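ADP/ATP-dependent NAD(P)H-hydrate dehydratase (Bacillus subtilis, PDB 3RPZ) probably dehydrates damaged, hydrated NADH and NADPH at the expense of ADP or ATP, restoring the usable coenzymes. Local coordinates at residues 30-36 / 58-64; 100-106 / 126-132; 114-119 / 133-138. All coordinates share one frame; numbering follows the deposited sequence.

Contact 1: 30-36 / 58-64. With NPW (beta-6-hydroxy-1,4,5,6-tetrahydronicotinamide adenine dinucleotide phosphate), chain D.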
loop_
_atom_site.group_PDB
_atom_site.type_symbol
_atom_site.label_atom_id
_atom_site.label_comp_id
_atom_site.label_asym_id
_atom_site.label_seq_id
_atom_site.Cartn_x
_atom_site.Cartn_y
_atom_site.Cartn_z
ATOM N N TYR A 30 -11.021 8.682 24.335
ATOM C CA TYR A 30 -11.415 9.300 23.074
ATOM C C TYR A 30 -12.532 8.594 22.321
ATOM O O TYR A 30 -12.876 8.984 21.234
ATOM C CB TYR A 30 -10.194 9.589 22.201
ATOM C CG TYR A 30 -9.193 10.383 22.965
ATOM C CD1 TYR A 30 -9.365 11.733 23.165
ATOM C CD2 TYR A 30 -8.121 9.761 23.545
ATOM C CE1 TYR A 30 -8.451 12.435 23.930
ATOM C CE2 TYR A 30 -7.234 10.429 24.272
ATOM C CZ TYR A 30 -7.383 11.757 24.464
ATOM O OH TYR A 30 -6.439 12.364 25.240
ATOM N N GLY A 31 -13.076 7.550 22.920
ATOM C CA GLY A 31 -14.286 6.900 22.429
ATOM C C GLY A 31 -14.114 5.983 21.240
ATOM O O GLY A 31 -13.072 5.990 20.576
ATOM N N THR A 32 -15.163 5.204 21.001
ATOM C CA THR A 32 -15.316 4.341 19.839
ATOM C C THR A 32 -16.349 4.947 18.924
ATOM O O THR A 32 -17.472 5.200 19.339
ATOM C CB THR A 32 -15.739 2.947 20.225
ATOM O OG1 THR A 32 -14.765 2.403 21.161
ATOM C CG2 THR A 32 -15.812 2.051 18.988
ATOM N N ALA A 33 -15.965 5.241 17.695
ATOM C CA ALA A 33 -16.853 5.745 16.653
ATOM C C ALA A 33 -17.328 4.621 15.762
ATOM O O ALA A 33 -16.642 3.623 15.622
ATOM C CB ALA A 33 -16.161 6.813 15.822
ATOM N N LEU A 34 -18.519 4.774 15.198
ATOM C CA LEU A 34 -19.048 3.885 14.182
ATOM C C LEU A 34 -19.171 4.609 12.868
ATOM O O LEU A 34 -19.777 5.679 12.808
ATOM C CB LEU A 34 -20.408 3.365 14.599
ATOM C CG LEU A 34 -21.084 2.395 13.643
ATOM C CD1 LEU A 34 -20.346 1.051 13.451
ATOM C CD2 LEU A 34 -22.527 2.116 14.093
ATOM N N LEU A 35 -18.654 3.997 11.810
ATOM C CA LEU A 35 -18.753 4.494 10.444
ATOM C C LEU A 35 -19.526 3.473 9.607
ATOM O O LEU A 35 -19.078 2.329 9.452
ATOM C CB LEU A 35 -17.363 4.695 9.817
ATOM C CG LEU A 35 -17.374 5.061 8.335
ATOM C CD1 LEU A 35 -18.011 6.392 8.031
ATOM C CD2 LEU A 35 -15.949 5.046 7.784
ATOM N N LEU A 36 -20.658 3.911 9.060
ATOM C CA LEU A 36 -21.536 3.100 8.222
ATOM C C LEU A 36 -21.388 3.622 6.806
ATOM O O LEU A 36 -21.896 4.660 6.446
ATOM C CB LEU A 36 -22.976 3.131 8.740
ATOM C CG LEU A 36 -23.196 2.573 10.125
ATOM C CD1 LEU A 36 -24.676 2.654 10.488
ATOM C CD2 LEU A 36 -22.724 1.087 10.237
ATOM N N LEU A 58 -10.081 10.158 17.359
ATOM C CA LEU A 58 -10.900 9.157 18.061
ATOM C C LEU A 58 -10.006 8.168 18.833
ATOM O O LEU A 58 -8.766 8.209 18.752
ATOM C CB LEU A 58 -11.897 8.500 17.109
ATOM C CG LEU A 58 -11.305 7.869 15.832
ATOM C CD1 LEU A 58 -10.299 6.735 16.163
ATOM C CD2 LEU A 58 -12.418 7.294 14.962
ATOM N N GLY A 59 -10.664 7.294 19.596
ATOM C CA GLY A 59 -9.981 6.206 20.252
ATOM C C GLY A 59 -9.985 4.946 19.444
ATOM O O GLY A 59 -8.929 4.360 19.195
ATOM N N LYS A 60 -11.164 4.476 19.053
ATOM C CA LYS A 60 -11.330 3.298 18.225
ATOM C C LYS A 60 -12.313 3.606 17.125
ATOM O O LYS A 60 -13.161 4.473 17.280
ATOM C CB LYS A 60 -11.809 2.077 19.025
ATOM C CG LYS A 60 -10.703 1.489 19.923
ATOM C CD LYS A 60 -10.959 0.056 20.383
ATOM C CE LYS A 60 -12.021 0.003 21.333
ATOM N NZ LYS A 60 -12.353 -1.542 21.540
ATOM N N LEU A 61 -12.231 2.856 16.029
ATOM C CA LEU A 61 -13.226 2.962 14.954
ATOM C C LEU A 61 -13.714 1.587 14.572
ATOM O O LEU A 61 -12.906 0.662 14.294
ATOM C CB LEU A 61 -12.614 3.615 13.719
ATOM C CG LEU A 61 -13.530 3.734 12.496
ATOM C CD1 LEU A 61 -14.684 4.691 12.779
ATOM C CD2 LEU A 61 -12.766 4.151 11.211
ATOM N N VAL A 62 -15.026 1.422 14.567
ATOM C CA VAL A 62 -15.710 0.266 14.010
ATOM C C VAL A 62 -16.308 0.674 12.662
ATOM O O VAL A 62 -17.015 1.688 12.621
ATOM C CB VAL A 62 -16.801 -0.232 14.960
ATOM C CG1 VAL A 62 -17.596 -1.386 14.344
ATOM C CG2 VAL A 62 -16.158 -0.664 16.295
ATOM N N ILE A 63 -16.018 -0.062 11.605
ATOM C CA ILE A 63 -16.579 0.213 10.273
ATOM C C ILE A 63 -17.629 -0.848 10.008
ATOM O O ILE A 63 -17.323 -2.048 10.012
ATOM C CB ILE A 63 -15.508 0.218 9.220
ATOM C CG1 ILE A 63 -14.454 1.315 9.520
ATOM C CG2 ILE A 63 -16.162 0.486 7.844
ATOM C CD1 ILE A 63 -13.299 1.376 8.499
ATOM N N GLY A 64 -18.873 -0.403 9.831
ATOM C CA GLY A 64 -19.975 -1.286 9.444
ATOM C C GLY A 64 -20.155 -1.182 7.940
ATOM O O GLY A 64 -20.738 -0.245 7.401
HETATM P P NPW D . -13.119 2.613 29.732
HETATM O O1 NPW D . -14.377 1.909 29.278
HETATM O O2 NPW D . -12.430 3.495 28.741
HETATM O O3 NPW D . -13.249 3.315 31.095
HETATM P PA NPW D . -11.366 -4.123 25.706
HETATM P PB NPW D . -9.660 -3.582 23.412
HETATM C C1A NPW D . -10.487 -0.273 29.829
HETATM C C1B NPW D . -8.478 -6.016 19.558
HETATM N N1C NPW D . -8.102 -4.851 18.791
HETATM N N1D NPW D . -7.220 2.990 32.013
HETATM C C2A NPW D . -11.617 0.507 29.161
HETATM O O2A NPW D . -12.080 1.437 30.119
HETATM C C2B NPW D . -7.518 -6.371 20.699
HETATM O O2B NPW D . -6.333 -6.971 20.241
HETATM C C2C NPW D . -8.020 -4.824 17.488
HETATM C C2D NPW D . -8.465 2.640 32.368
HETATM C C3A NPW D . -12.621 -0.585 28.834
HETATM O O3A NPW D . -13.421 -0.966 29.974
HETATM C C3B NPW D . -8.442 -7.332 21.475
HETATM O O3B NPW D . -8.358 -8.616 20.842
HETATM C C3C NPW D . -7.835 -3.881 16.609
HETATM N N3D NPW D . -9.294 1.776 31.760
HETATM C C4B NPW D . -9.828 -6.710 21.249
HETATM O O4B NPW D . -9.728 -5.744 20.164
HETATM C C4C NPW D . -7.733 -2.470 17.178
HETATM C C4D NPW D . -8.705 1.220 30.693
HETATM O O4D NPW D . -10.473 -1.524 29.136
HETATM C C4E NPW D . -11.698 -1.733 28.473
HETATM C C5A NPW D . -7.408 1.538 30.207
HETATM C C5B NPW D . -10.370 -5.981 22.482
HETATM O O5B NPW D . -9.371 -5.122 23.036
HETATM C C5C NPW D . -8.397 -2.428 18.542
HETATM C C5E NPW D . -11.394 -1.793 26.976
HETATM O O5E NPW D . -10.765 -3.039 26.699
HETATM C C6C NPW D . -7.853 -3.545 19.476
HETATM O O6C NPW D . -6.464 -3.411 19.764
HETATM C C6D NPW D . -6.605 2.488 30.919
HETATM N N6D NPW D . -5.378 2.873 30.604
HETATM N N7A NPW D . -7.080 0.864 29.047
HETATM C C7C NPW D . -7.648 -4.112 15.207
HETATM N N7C NPW D . -7.422 -3.074 14.415
HETATM O O7C NPW D . -7.748 -5.276 14.739
HETATM C C8A NPW D . -8.217 0.109 28.792
HETATM N N9A NPW D . -9.167 0.351 29.822
HETATM O OA1 NPW D . -12.835 -4.185 25.765
HETATM O OA2 NPW D . -10.552 -5.254 26.093
HETATM O OA3 NPW D . -11.031 -3.574 24.232
HETATM O OB1 NPW D . -8.499 -3.163 24.198
HETATM O OB2 NPW D . -10.009 -2.800 22.185
#
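Ala33 and Leu61 meet on the densely packed face of two parallel neighbouring strands. The methyl of Ala33 is wedged between two leucines, with Leu58 CD2 3.9 Å from Ala33 CB and Leu61 CD1 4.0 Å from it on the next strand. Leu61 reaches this spot because its CG stands opposite the backbone N (chi1 178°), which swings CD1 across toward the partner strand, where it also touches Leu35 CB. The backbone beneath is regular: Gly31 O, Lys60 O, Ala33 O, Val62 O and Leu35 O accept in turn, and Val62 N meets Ala33 O at 2.9 Å almost straight (175°). The strand axes run 23° apart. At the far end Gly64 N reaches Leu35 O at 2.8 Å.

On the other face Leu34 and Leu36 are buried, and the absence of a side chain at Gly64 lets Leu36 CD2 lie over it. Leu34 CD1 touches Val62 CG1 at 3.8 Å. The looser, partly open side is that of Thr32, Lys60 and Val62. Thr32 OG1 lies 3.6 Å from Lys60 CE, beside a lysine chain that bends at chi3 and then leaves the strand pair. Its NZ gives a 2.7 Å hydrogen bond to OB2, a phosphate oxygen of the bound hydrated NADPH, a ligand also held by His26 and Lys27 and by Asp219 and His152 of the second subunit. At the entrance to the strands Gly59 N makes two weak bonds, to Tyr30 O (3.2 Å) and to Gly31 O; Lys60 N to Gly31 O is the first sound one.

The pair is the start and finish of a beta-alpha-beta unit through helix 44-54. That helix and helix 217-231 cover the Ala33 and Leu61 face, while strand 81-84 flanks 60-65 and strand 101-104 flanks 32-36.

Contact 2: 100-106 / 126-132. With NPW (beta-6-hydroxy-1,4,5,6-tetrahydronicotinamide adenine dinucleotide phosphate), chain B.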
loop_
_atom_site.group_PDB
_atom_site.type_symbol
_atom_site.label_atom_id
_atom_site.label_comp_id
_atom_site.label_asym_id
_atom_site.label_seq_id
_atom_site.Cartn_x
_atom_site.Cartn_y
_atom_site.Cartn_z
ATOM N N ARG A 100 -19.389 6.748 20.707
ATOM C CA ARG A 100 -19.158 8.163 20.974
ATOM C C ARG A 100 -19.792 9.091 19.920
ATOM O O ARG A 100 -20.209 10.177 20.219
ATOM C CB ARG A 100 -17.668 8.421 21.193
ATOM C CG ARG A 100 -17.284 9.863 21.402
ATOM C CD ARG A 100 -17.374 10.357 22.804
ATOM N NE ARG A 100 -16.805 9.525 23.847
ATOM C CZ ARG A 100 -15.604 9.677 24.388
ATOM N NH1 ARG A 100 -15.247 8.884 25.364
ATOM N NH2 ARG A 100 -14.751 10.577 23.952
ATOM N N ALA A 101 -19.808 8.622 18.683
ATOM C CA ALA A 101 -20.328 9.359 17.532
ATOM C C ALA A 101 -20.527 8.346 16.414
ATOM O O ALA A 101 -19.809 7.317 16.377
ATOM C CB ALA A 101 -19.370 10.475 17.084
ATOM N N ILE A 102 -21.419 8.613 15.484
ATOM C CA ILE A 102 -21.745 7.712 14.369
ATOM C C ILE A 102 -21.821 8.541 13.092
ATOM O O ILE A 102 -22.437 9.622 13.113
ATOM C CB ILE A 102 -23.089 6.996 14.596
ATOM C CG1 ILE A 102 -23.048 6.222 15.910
ATOM C CG2 ILE A 102 -23.460 6.112 13.385
ATOM C CD1 ILE A 102 -24.395 5.600 16.319
ATOM N N ALA A 103 -21.276 8.046 11.992
ATOM C CA ALA A 103 -21.504 8.610 10.674
ATOM C C ALA A 103 -22.075 7.559 9.768
ATOM O O ALA A 103 -21.657 6.409 9.804
ATOM C CB ALA A 103 -20.206 9.155 10.073
ATOM N N ILE A 104 -23.000 7.978 8.903
ATOM C CA ILE A 104 -23.620 7.084 7.926
ATOM C C ILE A 104 -23.720 7.780 6.572
ATOM O O ILE A 104 -24.015 8.966 6.508
ATOM C CB ILE A 104 -25.020 6.572 8.386
ATOM C CG1 ILE A 104 -25.638 5.607 7.373
ATOM C CG2 ILE A 104 -25.924 7.635 8.701
ATOM C CD1 ILE A 104 -26.746 4.604 7.882
ATOM N N GLY A 105 -23.407 7.067 5.489
ATOM C CA GLY A 105 -23.773 7.495 4.152
ATOM C C GLY A 105 -22.757 7.411 3.038
ATOM O O GLY A 105 -23.161 7.204 1.905
ATOM N N PRO A 106 -21.464 7.726 3.317
ATOM C CA PRO A 106 -20.515 7.729 2.192
ATOM C C PRO A 106 -20.485 6.424 1.437
ATOM O O PRO A 106 -20.341 5.383 2.048
ATOM C CB PRO A 106 -19.200 8.122 2.838
ATOM C CG PRO A 106 -19.578 8.887 4.081
ATOM C CD PRO A 106 -20.833 8.180 4.563
ATOM N N CYS A 126 -25.829 9.986 20.906
ATOM C CA CYS A 126 -24.546 10.497 20.483
ATOM C C CYS A 126 -24.770 11.382 19.249
ATOM O O CYS A 126 -25.818 11.324 18.621
ATOM C CB CYS A 126 -23.583 9.352 20.122
ATOM S SG CYS A 126 -24.174 8.309 18.761
ATOM N N PRO A 127 -23.815 12.241 18.929
ATOM C CA PRO A 127 -23.851 12.965 17.654
ATOM C C PRO A 127 -23.873 11.967 16.494
ATOM O O PRO A 127 -23.198 10.912 16.534
ATOM C CB PRO A 127 -22.567 13.732 17.630
ATOM C CG PRO A 127 -22.070 13.729 19.025
ATOM C CD PRO A 127 -22.594 12.531 19.695
ATOM N N VAL A 128 -24.590 12.342 15.457
ATOM C CA VAL A 128 -24.744 11.527 14.241
ATOM C C VAL A 128 -24.517 12.420 13.048
ATOM O O VAL A 128 -25.102 13.521 12.972
ATOM C CB VAL A 128 -26.120 10.864 14.186
ATOM C CG1 VAL A 128 -26.360 10.176 12.804
ATOM C CG2 VAL A 128 -26.267 9.853 15.331
ATOM N N ILE A 129 -23.690 11.978 12.114
ATOM C CA ILE A 129 -23.470 12.642 10.842
ATOM C C ILE A 129 -24.131 11.858 9.734
ATOM O O ILE A 129 -24.005 10.628 9.655
ATOM C CB ILE A 129 -21.964 12.673 10.484
ATOM C CG1 ILE A 129 -21.145 13.360 11.583
ATOM C CG2 ILE A 129 -21.713 13.281 9.118
ATOM C CD1 ILE A 129 -19.662 12.848 11.617
ATOM N N LEU A 130 -24.900 12.553 8.913
ATOM C CA LEU A 130 -25.532 11.982 7.729
ATOM C C LEU A 130 -24.934 12.649 6.511
ATOM O O LEU A 130 -24.897 13.882 6.405
ATOM C CB LEU A 130 -27.052 12.165 7.695
ATOM C CG LEU A 130 -27.792 11.708 8.943
ATOM C CD1 LEU A 130 -29.308 11.914 8.753
ATOM C CD2 LEU A 130 -27.490 10.302 9.357
ATOM N N ASP A 131 -24.480 11.838 5.563
ATOM C CA ASP A 131 -23.844 12.293 4.344
ATOM C C ASP A 131 -24.321 11.467 3.171
ATOM O O ASP A 131 -24.774 10.338 3.357
ATOM C CB ASP A 131 -22.300 12.163 4.460
ATOM C CG ASP A 131 -21.545 12.758 3.322
ATOM O OD1 ASP A 131 -22.017 13.731 2.709
ATOM O OD2 ASP A 131 -20.459 12.200 3.021
ATOM N N ALA A 132 -24.162 12.003 1.984
ATOM C CA ALA A 132 -24.183 11.166 0.754
ATOM C C ALA A 132 -25.470 10.339 0.640
ATOM O O ALA A 132 -26.538 10.923 0.594
ATOM C CB ALA A 132 -22.880 10.320 0.692
HETATM P P NPW B . -23.423 19.338 -11.844
HETATM O O1 NPW B . -24.095 18.168 -12.527
HETATM O O2 NPW B . -21.931 19.323 -11.765
HETATM O O3 NPW B . -23.935 20.714 -12.308
HETATM P PA NPW B . -24.254 13.139 -6.791
HETATM P PB NPW B . -21.690 12.302 -5.700
HETATM C C1A NPW B . -24.186 18.704 -8.065
HETATM C C1B NPW B . -20.182 8.443 -3.460
HETATM N N1C NPW B . -18.792 8.647 -3.793
HETATM N N1D NPW B . -22.207 23.303 -7.054
HETATM C C2A NPW B . -23.734 18.247 -9.451
HETATM O O2A NPW B . -23.976 19.330 -10.325
HETATM C C2B NPW B . -20.751 9.435 -2.439
HETATM O O2B NPW B . -20.327 9.163 -1.127
HETATM C C2C NPW B . -17.884 7.709 -3.765
HETATM C C2D NPW B . -23.182 22.945 -7.902
HETATM C C3A NPW B . -24.624 17.043 -9.706
HETATM O O3A NPW B . -25.948 17.413 -10.147
HETATM C C3B NPW B . -22.250 9.163 -2.677
HETATM O O3B NPW B . -22.602 7.996 -1.922
HETATM C C3C NPW B . -16.639 7.638 -4.139
HETATM N N3D NPW B . -23.672 21.717 -8.140
HETATM C C4B NPW B . -22.296 8.863 -4.183
HETATM O O4B NPW B . -20.936 8.621 -4.645
HETATM C C4C NPW B . -16.087 8.892 -4.808
HETATM C C4D NPW B . -23.071 20.805 -7.364
HETATM O O4D NPW B . -24.507 17.485 -7.387
HETATM C C4E NPW B . -24.717 16.447 -8.315
HETATM C C5A NPW B . -22.007 21.064 -6.458
HETATM C C5B NPW B . -22.878 10.013 -5.010
HETATM O O5B NPW B . -22.285 11.256 -4.627
HETATM C C5C NPW B . -17.237 9.714 -5.362
HETATM C C5E NPW B . -23.642 15.390 -8.056
HETATM O O5E NPW B . -23.975 14.701 -6.857
HETATM C C6C NPW B . -18.320 9.980 -4.280
HETATM O O6C NPW B . -17.842 10.751 -3.182
HETATM C C6D NPW B . -21.543 22.409 -6.286
HETATM N N6D NPW B . -20.579 22.811 -5.473
HETATM N N7A NPW B . -21.528 19.926 -5.839
HETATM C C7C NPW B . -15.783 6.517 -3.884
HETATM N N7C NPW B . -14.518 6.580 -4.274
HETATM O O7C NPW B . -16.245 5.479 -3.344
HETATM C C8A NPW B . -22.311 18.919 -6.388
HETATM N N9A NPW B . -23.236 19.503 -7.297
HETATM O OA1 NPW B . -24.949 12.641 -7.989
HETATM O OA2 NPW B . -24.874 13.078 -5.486
HETATM O OA3 NPW B . -22.801 12.451 -6.837
HETATM O OB1 NPW B . -21.457 13.529 -4.937
HETATM O OB2 NPW B . -20.541 11.694 -6.441
#
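Ile102 and Pro127 meet through flat peptide groups: Ile102 N reaches Pro127 O at 3.1 Å, lying in the plane of that carbonyl, and Ile129 N comes to Ile102 O in the same in-plane manner. The peptide edges are thus spent on bonds that continue through Ile129 O and Ile104 O, and side chains stand off both faces of the sheet. Ile102, Ile104, Val128 and Leu130 occupy one face. On the other, Ala103 CB rests 4.0 Å from Ile129 CB.

At the N-terminal end Cys126 SG sits between its own backbone N and carbonyl carbon (chi1 61°), which turns the sulfur onto Ile102, 3.7 Å from CD1. The Pro127 ring adds CD against Arg100 O at 3.4 Å.

The C-terminal end borders the ligands. Gly105 CA makes a CA-H...O contact to Asp131 O (3.1 Å), with backbone angles that suit glycine, and any CB would collide with that oxygen. Pro106 CG approaches Asp131 OD2 at 3.6 Å, the two side chains crossing at about a right angle, while OD2 bonds to Thr222. The Asp131 side chain is about 4 Å from a magnesium ion. Ala132 CB touches ribose oxygen O2B of the hydrated NADPH at 3.3 Å, and Gly105 and Pro106 belong to the same pocket.

These are the two parallel strands of the beta-alpha-beta unit whose crossover is helix 112-121. That helix packs on the Ile102 and Leu130 face, helix 217-231 on the Ile129 face; strand 32-36 lies alongside 101-104, and strand 147-149 alongside 128-130.

Contact 3: 114-119 / 133-138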
loop_
_atom_site.group_PDB
_atom_site.type_symbol
_atom_site.label_atom_id
_atom_site.label_comp_id
_atom_site.label_asym_id
_atom_site.label_seq_id
_atom_site.Cartn_x
_atom_site.Cartn_y
_atom_site.Cartn_z
ATOM N N VAL A 114 -31.312 2.328 3.700
ATOM C CA VAL A 114 -30.400 3.249 4.373
ATOM C C VAL A 114 -31.128 4.189 5.286
ATOM O O VAL A 114 -30.678 4.420 6.438
ATOM C CB VAL A 114 -29.523 3.963 3.359
ATOM C CG1 VAL A 114 -28.666 5.030 4.006
ATOM C CG2 VAL A 114 -28.589 2.918 2.676
ATOM N N GLN A 115 -32.315 4.685 4.872
ATOM C CA GLN A 115 -33.096 5.476 5.791
ATOM C C GLN A 115 -33.571 4.762 7.034
ATOM O O GLN A 115 -33.656 5.353 8.084
ATOM C CB GLN A 115 -34.270 6.148 5.095
ATOM C CG GLN A 115 -33.861 7.189 4.038
ATOM C CD GLN A 115 -33.111 8.289 4.682
ATOM O OE1 GLN A 115 -33.636 8.914 5.603
ATOM N NE2 GLN A 115 -31.871 8.557 4.223
ATOM N N GLN A 116 -33.867 3.476 6.909
ATOM C CA GLN A 116 -34.177 2.673 8.069
ATOM C C GLN A 116 -33.020 2.594 9.023
ATOM O O GLN A 116 -33.224 2.661 10.231
ATOM C CB GLN A 116 -34.638 1.295 7.632
ATOM C CG GLN A 116 -35.940 1.300 6.948
ATOM C CD GLN A 116 -37.121 1.472 7.894
ATOM O OE1 GLN A 116 -37.776 2.544 7.953
ATOM N NE2 GLN A 116 -37.441 0.383 8.609
ATOM N N ALA A 117 -31.826 2.421 8.478
ATOM C CA ALA A 117 -30.604 2.434 9.313
ATOM C C ALA A 117 -30.431 3.802 10.020
ATOM O O ALA A 117 -30.124 3.840 11.205
ATOM C CB ALA A 117 -29.360 2.063 8.498
ATOM N N VAL A 118 -30.670 4.887 9.287
ATOM C CA VAL A 118 -30.609 6.241 9.889
ATOM C C VAL A 118 -31.573 6.334 11.072
ATOM O O VAL A 118 -31.212 6.759 12.191
ATOM C CB VAL A 118 -30.937 7.304 8.832
ATOM C CG1 VAL A 118 -31.160 8.659 9.535
ATOM C CG2 VAL A 118 -29.854 7.394 7.743
ATOM N N ASP A 119 -32.807 5.842 10.876
ATOM C CA ASP A 119 -33.792 5.944 11.936
ATOM C C ASP A 119 -33.334 5.177 13.176
ATOM O O ASP A 119 -33.502 5.647 14.274
ATOM C CB ASP A 119 -35.132 5.436 11.456
ATOM C CG ASP A 119 -35.831 6.369 10.483
ATOM O OD1 ASP A 119 -35.419 7.523 10.356
ATOM O OD2 ASP A 119 -36.785 5.903 9.860
ATOM N N GLY A 133 -25.378 9.021 0.565
ATOM C CA GLY A 133 -26.558 8.191 0.386
ATOM C C GLY A 133 -27.538 8.202 1.529
ATOM O O GLY A 133 -28.654 7.743 1.350
ATOM N N ALA A 134 -27.133 8.713 2.700
ATOM C CA ALA A 134 -28.035 8.897 3.841
ATOM C C ALA A 134 -28.765 10.217 3.833
ATOM O O ALA A 134 -29.608 10.449 4.730
ATOM C CB ALA A 134 -27.300 8.738 5.167
ATOM N N LEU A 135 -28.475 11.117 2.886
ATOM C CA LEU A 135 -29.200 12.366 2.768
ATOM C C LEU A 135 -30.442 12.212 1.881
ATOM O O LEU A 135 -30.358 11.763 0.743
ATOM C CB LEU A 135 -28.278 13.450 2.244
ATOM C CG LEU A 135 -27.176 13.873 3.213
ATOM C CD1 LEU A 135 -26.172 14.857 2.538
ATOM C CD2 LEU A 135 -27.689 14.497 4.542
ATOM N N ALA A 136 -31.591 12.592 2.424
ATOM C CA ALA A 136 -32.880 12.513 1.756
ATOM C C ALA A 136 -33.751 13.645 2.264
ATOM O O ALA A 136 -33.452 14.283 3.252
ATOM C CB ALA A 136 -33.549 11.139 2.078
ATOM N N LYS A 137 -34.877 13.842 1.587
ATOM C CA LYS A 137 -35.910 14.784 2.053
ATOM C C LYS A 137 -36.644 14.112 3.180
ATOM O O LYS A 137 -37.325 13.111 2.964
ATOM C CB LYS A 137 -36.839 15.174 0.898
ATOM C CG LYS A 137 -37.915 16.190 1.296
ATOM C CD LYS A 137 -38.759 16.654 0.090
ATOM C CE LYS A 137 -37.897 17.420 -0.932
ATOM N NZ LYS A 137 -38.629 18.144 -2.062
ATOM N N ARG A 138 -36.508 14.654 4.387
ATOM C CA ARG A 138 -37.089 14.027 5.565
ATOM C C ARG A 138 -37.067 15.005 6.735
ATOM O O ARG A 138 -36.552 16.097 6.608
ATOM C CB ARG A 138 -36.345 12.740 5.933
ATOM C CG ARG A 138 -34.896 12.944 6.334
ATOM C CD ARG A 138 -34.272 11.777 7.018
ATOM N NE ARG A 138 -34.938 11.522 8.298
ATOM C CZ ARG A 138 -34.975 10.364 8.921
ATOM N NH1 ARG A 138 -34.438 9.268 8.385
ATOM N NH2 ARG A 138 -35.579 10.317 10.089
HETATM O O HOH W 1 -31.180 6.991 1.834
#
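Arg138 and Asp119 carry the charged part of the contact. The guanidinium comes end-on, and NH1 and NH2 both settle on one oxygen: Asp119 OD1 is 2.8 Å from Arg138 NH1 and 2.8 Å from Arg138 NH2. That oxygen lies at the guanidinium edge, near its plane, but the carboxylate is turned almost perpendicular to it (82°). NH2 meets OD1 nearly along the C-O axis, and NH1 comes from the syn side but tilted well out of the carboxylate plane. Val118 CG1 lies obliquely beside Arg138 NH1.

Further hydrogen bonds run through the uncharged amide of Gln115, whose chain folds at chi2 (-62°), setting the amide between Arg138 and Ala134. Its OE1 takes a 2.9 Å bond from Arg138 NH1, again at the guanidinium edge, so NH1 serves two acceptors. The other end of the amide points NE2 at Ala134 O, 3.0 Å away. The donor stands above that carbonyl plane, 63° out of it, and so is not on a lone pair. A lysine in place of Arg138 has one nitrogen for the two that grip Asp119 OD1, and would probably lose the end-on pair and leave Gln115 OE1 without its straight donor.

Helix 112-121 is the crossover of the beta-alpha-beta unit between strands 101-104 and 128-130, and residues 133-138 are the loop that follows the second strand; Gly133, at its start, lines the NADPH-hydrate pocket.

A water joins the two parts, 2.9 Å from Gln115 NE2, whose proton it accepts, and 2.7 Å from Gly133 O.

Apolar contacts close the inner side. Ala134 CB sits against two valines one helical turn apart, 3.9 Å from Val118 CG2 and 4.1 Å from Val114 CG1.

Contacts 1 and 2 are both buried strand pairs of one sheet: strands 32-36 and 101-104 are neighbours, and Leu36 N lies 2.8 Å from Ala103 O in a probable hydrogen bond. Both rest on backbone bonds and aliphatic side chains, and each borders a bound NADPH-hydrate, contact 1 by a charged lysine and contact 2 by small residues at strand ends. Contact 3 is only partly buried, and polar side chains hold it. It shares a beta-alpha-beta unit with contact 2, whose Gly105 O faces Gly133 N at 3.2 Å, probably bonded. Contacts 1 and 3 do not touch; their centres are about 20 Å apart.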